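PDB 4IN3: chitin biosynthesis protein CHS5, which serves in the exomer cargo-adaptor complex that exports specific cargo such as chitin synthase CHS3 from the trans-Golgi network. Local coordinates for residues L18-A23 with E34-L40. Numbering follows the deposited sequence.
Sequences LDASLA and EFPTVLL
A23 and F35 form an antiparallel hydrogen-bonded pair in which both backbone amides are satisfied. A23 N donates to F35 O at 2.9 Å, F35 N to A23 O at the same length, each donor nearly along the C=O axis of its acceptor. One residue on, L22 and P36 make a non-hydrogen-bonded pair, their CA atoms 4.9 Å apart. Past this last bridge, T37 N still donates to S21 O (3.1 Å), straight at hydrogen (173°) but 38° out of the carbonyl plane. T37 also turns its hydroxyl into the 18-23 turn, OG1 lying beside its own backbone N (chi1 -36°) and 3.0 Å from S21 O, with any bond to D19 O weak; CG2, anti to that N, reaches L18 CD1 (3.8 Å). Within the turn, D19 N bonds to L22 O and A20 N weakly to D19 OD1. L22 sets CD1 against the carboxylate of E34, 3.4 Å from OE2, while CD2 lies near the carbonyl of F35; an alanine here would probably leave a gap beside both groups. On the sheet face carrying A23 and F35, A23 CB packs on L40 CD1 (3.6 Å). The contact lies at the open end of the 22-26/32-36 hairpin in the N-terminal region of CHS5, with 32-36 outermost in this chain's four-stranded sheet; F35 and P36 pack on M52 and I33 of the second CHS5 subunit, A20 and S21 on L535 and E537 of the BCH1 chain.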
loop_
_atom_site.group_PDB
_atom_site.type_symbol
_atom_site.label_atom_id
_atom_site.label_comp_id
_atom_site.label_asym_id
_atom_site.label_seq_id
_atom_site.Cartn_x
_atom_site.Cartn_y
_atom_site.Cartn_z
ATOM N N LEU A 18 -10.164 18.062 -13.077
ATOM C CA LEU A 18 -10.063 17.495 -14.417
ATOM C C LEU A 18 -8.633 17.119 -14.823
ATOM O O LEU A 18 -7.668 17.760 -14.407
ATOM C CB LEU A 18 -10.695 18.467 -15.420
ATOM C CG LEU A 18 -10.536 18.274 -16.928
ATOM C CD1 LEU A 18 -11.846 18.518 -17.670
ATOM C CD2 LEU A 18 -9.459 19.208 -17.453
ATOM N N ASP A 19 -8.515 16.073 -15.636
ATOM C CA ASP A 19 -7.231 15.601 -16.137
ATOM C C ASP A 19 -7.291 15.594 -17.665
ATOM O O ASP A 19 -8.284 16.044 -18.244
ATOM C CB ASP A 19 -6.953 14.198 -15.587
ATOM C CG ASP A 19 -5.540 13.730 -15.860
ATOM O OD1 ASP A 19 -4.676 14.597 -16.115
ATOM O OD2 ASP A 19 -5.288 12.507 -15.821
ATOM N N ALA A 20 -6.225 15.131 -18.317
ATOM C CA ALA A 20 -6.273 14.859 -19.748
ATOM C C ALA A 20 -7.016 13.541 -19.910
ATOM O O ALA A 20 -7.706 13.305 -20.901
ATOM C CB ALA A 20 -4.881 14.746 -20.323
ATOM N N SER A 21 -6.868 12.691 -18.898
ATOM C CA SER A 21 -7.482 11.368 -18.857
ATOM C C SER A 21 -8.914 11.397 -18.330
ATOM O O SER A 21 -9.845 10.943 -19.000
ATOM C CB SER A 21 -6.637 10.427 -17.984
ATOM O OG SER A 21 -7.228 9.144 -17.885
ATOM N N LEU A 22 -9.088 11.937 -17.128
ATOM C CA LEU A 22 -10.372 11.829 -16.453
ATOM C C LEU A 22 -10.937 13.150 -15.951
ATOM O O LEU A 22 -10.206 14.033 -15.502
ATOM C CB LEU A 22 -10.262 10.880 -15.262
ATOM C CG LEU A 22 -9.736 9.465 -15.463
ATOM C CD1 LEU A 22 -9.442 8.839 -14.115
ATOM C CD2 LEU A 22 -10.722 8.601 -16.244
ATOM N N ALA A 23 -12.258 13.260 -16.031
ATOM C CA ALA A 23 -12.993 14.277 -15.307
ATOM C C ALA A 23 -13.666 13.548 -14.153
ATOM O O ALA A 23 -14.024 12.371 -14.268
ATOM C CB ALA A 23 -14.020 14.937 -16.186
ATOM N N GLU A 34 -15.856 8.771 -12.126
ATOM C CA GLU A 34 -14.683 8.904 -12.980
ATOM C C GLU A 34 -15.119 8.740 -14.433
ATOM O O GLU A 34 -15.685 7.713 -14.809
ATOM C CB GLU A 34 -13.617 7.869 -12.614
ATOM C CG GLU A 34 -13.086 8.009 -11.201
ATOM C CD GLU A 34 -11.617 7.640 -11.086
ATOM O OE1 GLU A 34 -11.302 6.430 -11.091
ATOM O OE2 GLU A 34 -10.781 8.565 -11.003
ATOM N N PHE A 35 -14.857 9.752 -15.252
ATOM C CA PHE A 35 -15.371 9.751 -16.616
ATOM C C PHE A 35 -14.311 10.167 -17.633
ATOM O O PHE A 35 -13.542 11.088 -17.379
ATOM C CB PHE A 35 -16.581 10.681 -16.701
ATOM C CG PHE A 35 -17.464 10.429 -17.886
ATOM C CD1 PHE A 35 -18.317 9.340 -17.909
ATOM C CD2 PHE A 35 -17.456 11.291 -18.972
ATOM C CE1 PHE A 35 -19.136 9.107 -18.995
ATOM C CE2 PHE A 35 -18.278 11.063 -20.064
ATOM C CZ PHE A 35 -19.120 9.968 -20.075
ATOM N N PRO A 36 -14.261 9.479 -18.788
ATOM C CA PRO A 36 -13.302 9.837 -19.843
ATOM C C PRO A 36 -13.519 11.264 -20.352
ATOM O O PRO A 36 -14.616 11.596 -20.806
ATOM C CB PRO A 36 -13.611 8.831 -20.954
ATOM C CG PRO A 36 -14.213 7.666 -20.243
ATOM C CD PRO A 36 -15.015 8.256 -19.118
ATOM N N THR A 37 -12.479 12.092 -20.280
ATOM C CA THR A 37 -12.574 13.494 -20.680
ATOM C C THR A 37 -12.817 13.629 -22.183
ATOM O O THR A 37 -13.385 14.622 -22.645
ATOM C CB THR A 37 -11.293 14.272 -20.310
ATOM O OG1 THR A 37 -10.774 13.792 -19.062
ATOM C CG2 THR A 37 -11.580 15.765 -20.204
ATOM N N VAL A 38 -12.390 12.619 -22.935
ATOM C CA VAL A 38 -12.488 12.640 -24.390
ATOM C C VAL A 38 -13.917 12.378 -24.867
ATOM O O VAL A 38 -14.236 12.582 -26.039
ATOM C CB VAL A 38 -11.528 11.612 -25.029
ATOM C CG1 VAL A 38 -12.155 10.221 -25.040
ATOM C CG2 VAL A 38 -11.124 12.048 -26.427
ATOM N N LEU A 39 -14.771 11.924 -23.954
ATOM C CA LEU A 39 -16.173 11.680 -24.279
ATOM C C LEU A 39 -17.045 12.871 -23.898
ATOM O O LEU A 39 -18.179 12.992 -24.362
ATOM C CB LEU A 39 -16.673 10.402 -23.605
ATOM C CG LEU A 39 -16.114 9.125 -24.233
ATOM C CD1 LEU A 39 -16.338 7.926 -23.323
ATOM C CD2 LEU A 39 -16.751 8.895 -25.597
ATOM N N LEU A 40 -16.516 13.750 -23.051
ATOM C CA LEU A 40 -17.204 14.988 -22.730
ATOM C C LEU A 40 -17.209 15.879 -23.972
ATOM O O LEU A 40 -16.333 15.751 -24.834
ATOM C CB LEU A 40 -16.507 15.703 -21.577
ATOM C CG LEU A 40 -16.521 15.008 -20.216
ATOM C CD1 LEU A 40 -15.829 15.882 -19.180
ATOM C CD2 LEU A 40 -17.942 14.685 -19.782
#